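Local atomic coordinates of kinesin-like protein KAR3 (Saccharomyces cerevisiae, PDB entry 1F9V), a protein that probably hydrolyses ATP as a kinesin motor to move along microtubules, with a motor domain that binds ADP and magnesium. Residues A[5-10]-A[312-317]; A[134-139]-A[181-186]; A[275-280]-A[290-295]. The protein carries 2 engineered substitutions. All coordinates share one frame; numbering follows the deposited sequence.

Interaction 1. Residues A[5-10]-A[312-317]. With ADP (adenosine-5'-diphosphate), chain D; ADP (adenosine-5'-diphosphate), chain C.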
loop_
_atom_site.group_PDB
_atom_site.type_symbol
_atom_site.label_atom_id
_atom_site.label_comp_id
_atom_site.label_asym_id
_atom_site.label_seq_id
_atom_site.Cartn_x
_atom_site.Cartn_y
_atom_site.Cartn_z
ATOM N N ILE A 5 -3.333 11.981 -3.359
ATOM C CA ILE A 5 -2.765 10.712 -3.780
ATOM C C ILE A 5 -1.377 10.861 -4.398
ATOM O O ILE A 5 -1.113 11.820 -5.115
ATOM C CB ILE A 5 -3.686 10.051 -4.835
ATOM C CG1 ILE A 5 -5.066 9.780 -4.229
ATOM C CG2 ILE A 5 -3.062 8.772 -5.358
ATOM C CD1 ILE A 5 -6.182 9.777 -5.252
ATOM N N ARG A 6 -0.503 9.903 -4.115
ATOM C CA ARG A 6 0.840 9.896 -4.680
ATOM C C ARG A 6 1.189 8.472 -5.048
ATOM O O ARG A 6 0.673 7.522 -4.459
ATOM C CB ARG A 6 1.847 10.445 -3.686
ATOM C CG ARG A 6 1.535 11.862 -3.310
ATOM C CD ARG A 6 2.717 12.765 -3.487
ATOM N NE ARG A 6 2.664 13.919 -2.589
ATOM C CZ ARG A 6 1.605 14.703 -2.407
ATOM N NH1 ARG A 6 0.470 14.476 -3.059
ATOM N NH2 ARG A 6 1.689 15.729 -1.568
ATOM N N VAL A 7 2.065 8.328 -6.032
ATOM C CA VAL A 7 2.477 7.022 -6.503
ATOM C C VAL A 7 3.996 6.888 -6.534
ATOM O O VAL A 7 4.685 7.744 -7.088
ATOM C CB VAL A 7 1.930 6.772 -7.926
ATOM C CG1 VAL A 7 2.342 5.393 -8.411
ATOM C CG2 VAL A 7 0.405 6.930 -7.929
ATOM N N TYR A 8 4.505 5.826 -5.914
ATOM C CA TYR A 8 5.941 5.533 -5.904
ATOM C C TYR A 8 6.138 4.183 -6.579
ATOM O O TYR A 8 5.303 3.282 -6.447
ATOM C CB TYR A 8 6.496 5.394 -4.484
ATOM C CG TYR A 8 6.533 6.645 -3.639
ATOM C CD1 TYR A 8 6.269 7.904 -4.177
ATOM C CD2 TYR A 8 6.843 6.560 -2.283
ATOM C CE1 TYR A 8 6.318 9.049 -3.376
ATOM C CE2 TYR A 8 6.893 7.690 -1.482
ATOM C CZ TYR A 8 6.629 8.925 -2.026
ATOM O OH TYR A 8 6.673 10.035 -1.208
ATOM N N CYS A 9 7.235 4.041 -7.312
ATOM C CA CYS A 9 7.550 2.770 -7.940
ATOM C C CYS A 9 8.846 2.297 -7.288
ATOM O O CYS A 9 9.713 3.116 -6.971
ATOM C CB CYS A 9 7.762 2.944 -9.447
ATOM S SG CYS A 9 8.407 1.459 -10.284
ATOM N N ARG A 10 8.974 0.996 -7.054
ATOM C CA ARG A 10 10.205 0.475 -6.477
ATOM C C ARG A 10 10.680 -0.761 -7.210
ATOM O O ARG A 10 9.957 -1.754 -7.317
ATOM C CB ARG A 10 10.041 0.124 -5.000
ATOM C CG ARG A 10 11.329 -0.457 -4.414
ATOM C CD ARG A 10 11.149 -1.039 -3.018
ATOM N NE ARG A 10 12.434 -1.149 -2.336
ATOM C CZ ARG A 10 12.576 -1.419 -1.043
ATOM N NH1 ARG A 10 11.504 -1.615 -0.279
ATOM N NH2 ARG A 10 13.786 -1.479 -0.507
ATOM N N THR A 312 -3.259 9.156 0.481
ATOM C CA THR A 312 -3.028 7.817 -0.028
ATOM C C THR A 312 -1.744 7.712 -0.831
ATOM O O THR A 312 -1.417 8.604 -1.608
ATOM C CB THR A 312 -4.205 7.376 -0.917
ATOM O OG1 THR A 312 -5.373 7.232 -0.099
ATOM C CG2 THR A 312 -3.899 6.050 -1.609
ATOM N N LEU A 313 -1.028 6.613 -0.625
ATOM C CA LEU A 313 0.210 6.353 -1.344
ATOM C C LEU A 313 0.121 4.973 -1.983
ATOM O O LEU A 313 -0.091 3.975 -1.295
ATOM C CB LEU A 313 1.414 6.394 -0.396
ATOM C CG LEU A 313 2.717 5.800 -0.954
ATOM C CD1 LEU A 313 3.168 6.601 -2.174
ATOM C CD2 LEU A 313 3.794 5.812 0.128
ATOM N N MET A 314 0.252 4.928 -3.305
ATOM C CA MET A 314 0.240 3.660 -4.025
ATOM C C MET A 314 1.719 3.335 -4.220
ATOM O O MET A 314 2.474 4.149 -4.746
ATOM C CB MET A 314 -0.461 3.796 -5.382
ATOM C CG MET A 314 -1.847 4.446 -5.313
ATOM S SD MET A 314 -3.048 3.494 -4.335
ATOM C CE MET A 314 -3.016 1.869 -5.223
ATOM N N PHE A 315 2.122 2.156 -3.772
ATOM C CA PHE A 315 3.507 1.714 -3.857
ATOM C C PHE A 315 3.598 0.545 -4.840
ATOM O O PHE A 315 3.256 -0.585 -4.498
ATOM C CB PHE A 315 3.968 1.283 -2.456
ATOM C CG PHE A 315 5.430 1.469 -2.214
ATOM C CD1 PHE A 315 6.345 0.550 -2.716
ATOM C CD2 PHE A 315 5.900 2.555 -1.490
ATOM C CE1 PHE A 315 7.718 0.711 -2.498
ATOM C CE2 PHE A 315 7.267 2.726 -1.265
ATOM C CZ PHE A 315 8.177 1.799 -1.772
ATOM N N VAL A 316 4.066 0.814 -6.057
ATOM C CA VAL A 316 4.155 -0.234 -7.066
ATOM C C VAL A 316 5.528 -0.893 -7.141
ATOM O O VAL A 316 6.525 -0.277 -7.527
ATOM C CB VAL A 316 3.736 0.299 -8.453
ATOM C CG1 VAL A 316 3.823 -0.806 -9.493
ATOM C CG2 VAL A 316 2.307 0.830 -8.382
ATOM N N ASN A 317 5.548 -2.163 -6.752
ATOM C CA ASN A 317 6.750 -2.976 -6.726
ATOM C C ASN A 317 6.937 -3.700 -8.040
ATOM O O ASN A 317 5.995 -4.284 -8.575
ATOM C CB ASN A 317 6.645 -4.013 -5.605
ATOM C CG ASN A 317 6.586 -3.380 -4.236
ATOM O OD1 ASN A 317 5.524 -3.301 -3.618
ATOM N ND2 ASN A 317 7.731 -2.922 -3.749
HETATM P PB ADP D . 4.714 18.572 -0.441
HETATM O O1B ADP D . 4.083 19.578 -1.349
HETATM O O2B ADP D . 4.317 17.054 -0.880
HETATM O O3B ADP D . 6.197 18.744 -0.395
HETATM P PA ADP D . 2.952 17.975 1.784
HETATM O O1A ADP D . 2.353 18.917 2.749
HETATM O O2A ADP D . 1.969 17.503 0.791
HETATM O O3A ADP D . 4.115 18.711 0.999
HETATM O "O5'" ADP D . 3.718 16.768 2.525
HETATM C "C5'" ADP D . 5.144 16.695 2.447
HETATM C "C4'" ADP D . 5.667 15.260 2.503
HETATM O "O4'" ADP D . 4.763 14.323 3.142
HETATM C "C3'" ADP D . 5.990 14.703 1.133
HETATM O "O3'" ADP D . 7.318 15.021 0.688
HETATM C "C2'" ADP D . 5.751 13.220 1.267
HETATM O "O2'" ADP D . 6.938 12.503 1.650
HETATM C "C1'" ADP D . 4.618 13.150 2.288
HETATM N N9 ADP D . 3.253 13.009 1.628
HETATM C C8 ADP D . 2.261 13.920 1.603
HETATM N N7 ADP D . 1.207 13.410 0.938
HETATM C C5 ADP D . 1.508 12.190 0.545
HETATM C C6 ADP D . 0.856 11.156 -0.161
HETATM N N6 ADP D . -0.403 11.316 -0.611
HETATM N N1 ADP D . 1.509 9.969 -0.399
HETATM C C2 ADP D . 2.771 9.750 0.030
HETATM N N3 ADP D . 3.402 10.727 0.711
HETATM C C4 ADP D . 2.828 11.931 0.985
HETATM P PB ADP C . 5.962 -10.339 -2.979
HETATM O O1B ADP C . 5.676 -9.206 -3.895
HETATM O O2B ADP C . 5.411 -10.024 -1.504
HETATM O O3B ADP C . 5.420 -11.618 -3.506
HETATM P PA ADP C . 8.418 -10.677 -1.493
HETATM O O1A ADP C . 8.526 -9.416 -0.760
HETATM O O2A ADP C . 7.850 -11.700 -0.618
HETATM O O3A ADP C . 7.518 -10.474 -2.773
HETATM O "O5'" ADP C . 9.844 -11.182 -1.959
HETATM C "C5'" ADP C . 10.302 -11.479 -3.279
HETATM C "C4'" ADP C . 11.783 -11.917 -3.077
HETATM O "O4'" ADP C . 12.582 -10.759 -3.349
HETATM C "C3'" ADP C . 12.120 -12.302 -1.623
HETATM O "O3'" ADP C . 13.072 -13.375 -1.546
HETATM C "C2'" ADP C . 12.670 -11.033 -0.994
HETATM O "O2'" ADP C . 13.507 -11.274 0.150
HETATM C "C1'" ADP C . 13.335 -10.351 -2.181
HETATM N N9 ADP C . 13.252 -8.859 -2.119
HETATM C C8 ADP C . 12.158 -8.145 -2.450
HETATM N N7 ADP C . 12.414 -6.859 -2.318
HETATM C C5 ADP C . 13.649 -6.719 -1.909
HETATM C C6 ADP C . 14.470 -5.642 -1.611
HETATM N N6 ADP C . 14.002 -4.396 -1.728
HETATM N N1 ADP C . 15.756 -5.853 -1.194
HETATM C C2 ADP C . 16.266 -7.095 -1.065
HETATM N N3 ADP C . 15.483 -8.152 -1.358
HETATM C C4 ADP C . 14.197 -8.012 -1.774
HETATM O O HOH W 1 10.146 -3.986 -5.380
#
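R6 N donates to T312 O at 3.0 Å, the first rung of a ladder between 5-10 and 312-317 that continues with M314 N to R6 O, Y8 N to M314 O, V316 N to Y8 O and R10 N to V316 O. On the other edge of 5-10, V7 N donates to D57 OD2 and C9 pairs with the backbone of K58 and F60. T312 O serves twice, since N6 of the chain D ADP, a second nucleotide bound at N4, R6 and T312, also donates to it at 3.1 Å. These are neighbouring parallel strands, 19° apart, in the central sheet of the P-loop NTPase fold. R6 bends at chi2 (-128°), which lays its guanidinium face against N7 of that adenine while R6 NH2 donates to O2B, a beta-phosphate oxygen of the same ADP, at 3.0 Å. A leucine here would probably leave that beta-phosphate without its arginine partner. L313 CD1 sits over the Y8 ring in a CH-pi contact, 3.7 Å from the centroid, whereas F315 CE2 meets the ring edge. The R10 guanidinium reaches N66, T101 and D64, one face against N6 of the chain C ADP, whose phosphates take P-loop amides from G95 to F100. Water 1 accepts from N317 ND2 (3.1 Å).

Interaction 2. Residues A[134-139]-A[181-186]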
loop_
_atom_site.group_PDB
_atom_site.type_symbol
_atom_site.label_atom_id
_atom_site.label_comp_id
_atom_site.label_asym_id
_atom_site.label_seq_id
_atom_site.Cartn_x
_atom_site.Cartn_y
_atom_site.Cartn_z
ATOM N N ASN A 134 -3.761 1.593 19.044
ATOM C CA ASN A 134 -4.320 0.252 19.005
ATOM C C ASN A 134 -4.357 -0.188 17.542
ATOM O O ASN A 134 -4.435 0.645 16.639
ATOM C CB ASN A 134 -5.704 0.202 19.680
ATOM C CG ASN A 134 -6.790 0.869 18.871
ATOM O OD1 ASN A 134 -7.692 0.200 18.355
ATOM N ND2 ASN A 134 -6.729 2.189 18.769
ATOM N N CYS A 135 -4.272 -1.489 17.306
ATOM C CA CYS A 135 -4.242 -1.981 15.938
ATOM C C CYS A 135 -5.005 -3.268 15.696
ATOM O O CYS A 135 -5.382 -3.979 16.630
ATOM C CB CYS A 135 -2.783 -2.197 15.517
ATOM S SG CYS A 135 -1.937 -3.552 16.405
ATOM N N GLU A 136 -5.221 -3.554 14.417
ATOM C CA GLU A 136 -5.877 -4.771 13.974
ATOM C C GLU A 136 -5.056 -5.237 12.779
ATOM O O GLU A 136 -4.421 -4.423 12.100
ATOM C CB GLU A 136 -7.314 -4.504 13.519
ATOM C CG GLU A 136 -8.249 -4.007 14.609
ATOM C CD GLU A 136 -8.258 -2.498 14.707
ATOM O OE1 GLU A 136 -8.355 -1.839 13.651
ATOM O OE2 GLU A 136 -8.165 -1.964 15.832
ATOM N N PHE A 137 -5.055 -6.541 12.541
ATOM C CA PHE A 137 -4.338 -7.120 11.408
ATOM C C PHE A 137 -5.284 -8.140 10.799
ATOM O O PHE A 137 -5.542 -9.203 11.382
ATOM C CB PHE A 137 -3.035 -7.793 11.869
ATOM C CG PHE A 137 -2.044 -8.042 10.757
ATOM C CD1 PHE A 137 -2.216 -7.480 9.494
ATOM C CD2 PHE A 137 -0.938 -8.851 10.980
ATOM C CE1 PHE A 137 -1.297 -7.723 8.468
ATOM C CE2 PHE A 137 -0.017 -9.099 9.964
ATOM C CZ PHE A 137 -0.201 -8.532 8.708
ATOM N N ILE A 138 -5.816 -7.803 9.630
ATOM C CA ILE A 138 -6.756 -8.673 8.952
ATOM C C ILE A 138 -6.306 -8.961 7.534
ATOM O O ILE A 138 -5.336 -8.387 7.042
ATOM C CB ILE A 138 -8.167 -8.016 8.871
ATOM C CG1 ILE A 138 -8.106 -6.757 8.000
ATOM C CG2 ILE A 138 -8.671 -7.655 10.274
ATOM C CD1 ILE A 138 -9.467 -6.199 7.600
ATOM N N GLU A 139 -7.022 -9.866 6.884
ATOM C CA GLU A 139 -6.752 -10.181 5.499
ATOM C C GLU A 139 -8.105 -10.318 4.816
ATOM O O GLU A 139 -9.103 -10.647 5.457
ATOM C CB GLU A 139 -5.959 -11.485 5.368
ATOM C CG GLU A 139 -6.825 -12.697 5.123
ATOM C CD GLU A 139 -6.034 -13.980 4.983
ATOM O OE1 GLU A 139 -4.788 -13.924 4.879
ATOM O OE2 GLU A 139 -6.674 -15.052 4.978
ATOM N N VAL A 181 -13.375 -8.591 15.522
ATOM C CA VAL A 181 -11.999 -8.573 15.046
ATOM C C VAL A 181 -11.125 -8.111 16.193
ATOM O O VAL A 181 -11.344 -7.042 16.760
ATOM C CB VAL A 181 -11.805 -7.609 13.864
ATOM C CG1 VAL A 181 -10.310 -7.330 13.663
ATOM C CG2 VAL A 181 -12.420 -8.210 12.602
ATOM N N THR A 182 -10.137 -8.926 16.536
ATOM C CA THR A 182 -9.227 -8.609 17.623
ATOM C C THR A 182 -8.499 -7.284 17.436
ATOM O O THR A 182 -7.954 -7.007 16.363
ATOM C CB THR A 182 -8.166 -9.711 17.779
ATOM O OG1 THR A 182 -8.812 -10.977 17.912
ATOM C CG2 THR A 182 -7.301 -9.455 18.999
ATOM N N SER A 183 -8.510 -6.453 18.471
ATOM C CA SER A 183 -7.782 -5.191 18.430
ATOM C C SER A 183 -6.792 -5.243 19.586
ATOM O O SER A 183 -7.115 -5.734 20.672
ATOM C CB SER A 183 -8.709 -3.989 18.579
ATOM O OG SER A 183 -7.988 -2.785 18.358
ATOM N N CYS A 184 -5.585 -4.746 19.352
ATOM C CA CYS A 184 -4.541 -4.778 20.365
ATOM C C CYS A 184 -3.927 -3.423 20.661
ATOM O O CYS A 184 -3.715 -2.607 19.764
ATOM C CB CYS A 184 -3.429 -5.734 19.927
ATOM S SG CYS A 184 -3.992 -7.406 19.573
ATOM N N LYS A 185 -3.638 -3.191 21.937
ATOM C CA LYS A 185 -3.009 -1.951 22.350
ATOM C C LYS A 185 -1.521 -2.070 22.021
ATOM O O LYS A 185 -0.962 -3.166 22.055
ATOM C CB LYS A 185 -3.161 -1.752 23.856
ATOM C CG LYS A 185 -4.526 -1.262 24.308
ATOM C CD LYS A 185 -4.508 -0.988 25.808
ATOM C CE LYS A 185 -5.841 -0.454 26.303
ATOM N NZ LYS A 185 -5.683 0.193 27.630
ATOM N N LEU A 186 -0.894 -0.945 21.696
ATOM C CA LEU A 186 0.535 -0.912 21.406
ATOM C C LEU A 186 1.090 0.172 22.318
ATOM O O LEU A 186 0.960 1.358 22.028
ATOM C CB LEU A 186 0.794 -0.548 19.940
ATOM C CG LEU A 186 0.526 -1.616 18.876
ATOM C CD1 LEU A 186 0.867 -1.061 17.504
ATOM C CD2 LEU A 186 1.347 -2.849 19.170
HETATM O O HOH W 2 -6.887 -8.165 14.118
#
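C135 and C184 form an antiparallel hydrogen-bonded pair: C135 N donates to C184 O and C184 N to C135 O, both at 2.8 Å. N134 CA and S183 CA make CA-H...O contacts on C184 O and C135 O respectively. Past this pair the backbones diverge, and water 2 fills in, accepting from F137 N at 2.9 Å and lying 2.7 Å from T182 O. Among polar side chains, S183 OG donates to E136 OE2 (2.7 Å), on the anti lone pair of that oxygen. E136 chi2, bent to 90°, brings the carboxylate across to the serine, and its OE1 is held by H224 NE2 of strand 218-228, so both oxygens have a partner. Apolar contacts sit at the two ends. I138 CG2 and V181 CG1 meet at 3.8 Å with their side chains about perpendicular, V181 CG1 also lying against E136 CG. At the other end, C135 SG touches L186 CD1 at 3.9 Å, and C135, C184 and L186 all pack on I195 of helix 192-199. With only two bridges, this is a short antiparallel strand, 184-185, added to one edge of strand 130-141, whose other edge pairs with 218-228 in the motor domain's mixed sheet.

Interaction 3. Residues A[275-280]-A[290-295]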
loop_
_atom_site.group_PDB
_atom_site.type_symbol
_atom_site.label_atom_id
_atom_site.label_comp_id
_atom_site.label_asym_id
_atom_site.label_seq_id
_atom_site.Cartn_x
_atom_site.Cartn_y
_atom_site.Cartn_z
ATOM N N GLY A 275 -8.147 0.182 -8.482
ATOM C CA GLY A 275 -7.593 1.108 -9.451
ATOM C C GLY A 275 -8.623 2.131 -9.892
ATOM O O GLY A 275 -8.321 3.324 -10.010
ATOM N N ASP A 276 -9.847 1.668 -10.136
ATOM C CA ASP A 276 -10.914 2.560 -10.566
ATOM C C ASP A 276 -11.229 3.599 -9.495
ATOM O O ASP A 276 -11.423 4.777 -9.796
ATOM C CB ASP A 276 -12.180 1.763 -10.890
ATOM C CG ASP A 276 -12.067 0.992 -12.187
ATOM O OD1 ASP A 276 -11.264 1.388 -13.055
ATOM O OD2 ASP A 276 -12.784 -0.013 -12.340
ATOM N N VAL A 277 -11.280 3.159 -8.244
ATOM C CA VAL A 277 -11.580 4.061 -7.135
ATOM C C VAL A 277 -10.484 5.119 -6.956
ATOM O O VAL A 277 -10.774 6.311 -6.875
ATOM C CB VAL A 277 -11.778 3.257 -5.810
ATOM C CG1 VAL A 277 -11.754 4.186 -4.605
ATOM C CG2 VAL A 277 -13.103 2.506 -5.859
ATOM N N ILE A 278 -9.225 4.691 -6.898
ATOM C CA ILE A 278 -8.125 5.641 -6.719
ATOM C C ILE A 278 -8.033 6.598 -7.906
ATOM O O ILE A 278 -7.802 7.794 -7.731
ATOM C CB ILE A 278 -6.762 4.916 -6.541
ATOM C CG1 ILE A 278 -6.831 3.925 -5.369
ATOM C CG2 ILE A 278 -5.655 5.941 -6.292
ATOM C CD1 ILE A 278 -7.201 4.541 -4.050
ATOM N N HIS A 279 -8.223 6.083 -9.117
ATOM C CA HIS A 279 -8.163 6.944 -10.291
ATOM C C HIS A 279 -9.254 8.016 -10.206
ATOM O O HIS A 279 -9.002 9.198 -10.448
ATOM C CB HIS A 279 -8.347 6.124 -11.575
ATOM C CG HIS A 279 -8.443 6.964 -12.814
ATOM N ND1 HIS A 279 -7.335 7.361 -13.530
ATOM C CD2 HIS A 279 -9.513 7.505 -13.442
ATOM C CE1 HIS A 279 -7.719 8.113 -14.547
ATOM N NE2 HIS A 279 -9.034 8.216 -14.517
ATOM N N ALA A 280 -10.466 7.601 -9.859
ATOM C CA ALA A 280 -11.570 8.540 -9.761
ATOM C C ALA A 280 -11.309 9.595 -8.687
ATOM O O ALA A 280 -11.585 10.776 -8.890
ATOM C CB ALA A 280 -12.869 7.786 -9.463
ATOM N N HIS A 290 -19.366 9.123 -9.344
ATOM C CA HIS A 290 -19.813 7.957 -8.594
ATOM C C HIS A 290 -18.694 6.941 -8.383
ATOM O O HIS A 290 -18.535 5.999 -9.160
ATOM C CB HIS A 290 -20.991 7.295 -9.319
ATOM C CG HIS A 290 -22.094 8.246 -9.677
ATOM N ND1 HIS A 290 -21.867 9.572 -9.982
ATOM C CD2 HIS A 290 -23.433 8.064 -9.773
ATOM C CE1 HIS A 290 -23.016 10.166 -10.249
ATOM N NE2 HIS A 290 -23.982 9.273 -10.129
ATOM N N ILE A 291 -17.928 7.136 -7.317
ATOM C CA ILE A 291 -16.822 6.248 -6.988
ATOM C C ILE A 291 -17.374 4.917 -6.468
ATOM O O ILE A 291 -18.087 4.880 -5.470
ATOM C CB ILE A 291 -15.916 6.929 -5.952
ATOM C CG1 ILE A 291 -15.577 8.339 -6.459
ATOM C CG2 ILE A 291 -14.673 6.090 -5.702
ATOM C CD1 ILE A 291 -14.422 9.000 -5.783
ATOM N N PRO A 292 -17.034 3.802 -7.140
ATOM C CA PRO A 292 -17.490 2.451 -6.778
ATOM C C PRO A 292 -16.911 1.808 -5.517
ATOM O O PRO A 292 -16.483 0.658 -5.551
ATOM C CB PRO A 292 -17.167 1.631 -8.024
ATOM C CG PRO A 292 -15.946 2.294 -8.573
ATOM C CD PRO A 292 -16.141 3.774 -8.314
ATOM N N PHE A 293 -16.913 2.535 -4.405
ATOM C CA PHE A 293 -16.387 1.995 -3.152
ATOM C C PHE A 293 -17.036 0.665 -2.783
ATOM O O PHE A 293 -16.368 -0.249 -2.321
ATOM C CB PHE A 293 -16.640 2.960 -1.982
ATOM C CG PHE A 293 -15.827 4.215 -2.030
ATOM C CD1 PHE A 293 -14.449 4.180 -1.824
ATOM C CD2 PHE A 293 -16.441 5.440 -2.268
ATOM C CE1 PHE A 293 -13.696 5.352 -1.856
ATOM C CE2 PHE A 293 -15.700 6.619 -2.302
ATOM C CZ PHE A 293 -14.324 6.575 -2.097
ATOM N N ARG A 294 -18.345 0.567 -2.989
ATOM C CA ARG A 294 -19.096 -0.633 -2.619
ATOM C C ARG A 294 -18.877 -1.854 -3.501
ATOM O O ARG A 294 -19.366 -2.945 -3.187
ATOM C CB ARG A 294 -20.596 -0.305 -2.564
ATOM C CG ARG A 294 -20.926 0.945 -1.768
ATOM C CD ARG A 294 -22.434 1.214 -1.745
ATOM N NE ARG A 294 -23.133 0.209 -0.949
ATOM C CZ ARG A 294 -23.392 0.321 0.349
ATOM N NH1 ARG A 294 -23.011 1.398 1.026
ATOM N NH2 ARG A 294 -24.008 -0.664 0.979
ATOM N N ASN A 295 -18.134 -1.685 -4.592
ATOM C CA ASN A 295 -17.886 -2.789 -5.513
ATOM C C ASN A 295 -16.844 -3.805 -5.056
ATOM O O ASN A 295 -16.651 -4.827 -5.708
ATOM C CB ASN A 295 -17.515 -2.248 -6.895
ATOM C CG ASN A 295 -18.728 -1.778 -7.677
ATOM O OD1 ASN A 295 -18.644 -1.517 -8.877
ATOM N ND2 ASN A 295 -19.868 -1.670 -6.998
#
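This is an apolar packing contact, without a hydrogen bond across it, between the C-terminal part of helix 258-281 and the connection that leads to helix 297-306. It lies near the surface and buries 241 Å² over both sides. On the helix side V277 carries most of it, with its two methyls dividing the work. V277 CG1, anti to the backbone N (chi1 166°), reaches I291 CG2 at 3.7 Å and F293 CE1 at 3.6 Å; the valine and the phenylalanine side chains stand roughly at right angles, V277 CG1 approaching the ring obliquely. V277 CG2 meets the proline, 3.9 Å from P292 CG and equally far from P292 O. One turn further along the helix, A280 CB lies 4.1 Å from I291 CG1, so I291 straddles V277 and A280: its CG2 branch serves the first and its CG1 branch the second. I291 CG2 also sits over one face of the F293 ring, offset toward the rim, so I291 and F293 pack on each other as well as on V277. P292 is the centre of an inverse gamma turn, closed by F293 N donating to I291 O at 2.8 Å. Around this patch, D276 OD1 makes a salt bridge with K337 NZ of helix 325-338, V277 also touches T299 of helix 297-306, and F293 packs on Q303 of that helix and on L281 at the end of helix 258-281.

In the fold
Interactions 1 and 2 both belong to the mixed sheet of the motor domain, yet their centres are about 24 Å apart and they do not touch: the first pairs two parallel strands beside two bound ADP molecules, the second a short strand at an edge. Interaction 3 lies about 17 Å from interaction 1, centre to centre, and touches it, I278 of helix 258-281 packing on I5 and M314. Along the chain, strand 4-11 comes first, then both segments of interaction 2, then both of interaction 3, and last strand 311-318. Pairing 5-10 with 312-317 therefore brings a strand near the start of the chain beside one from its last part, and the segments of the other two contacts come between them in sequence.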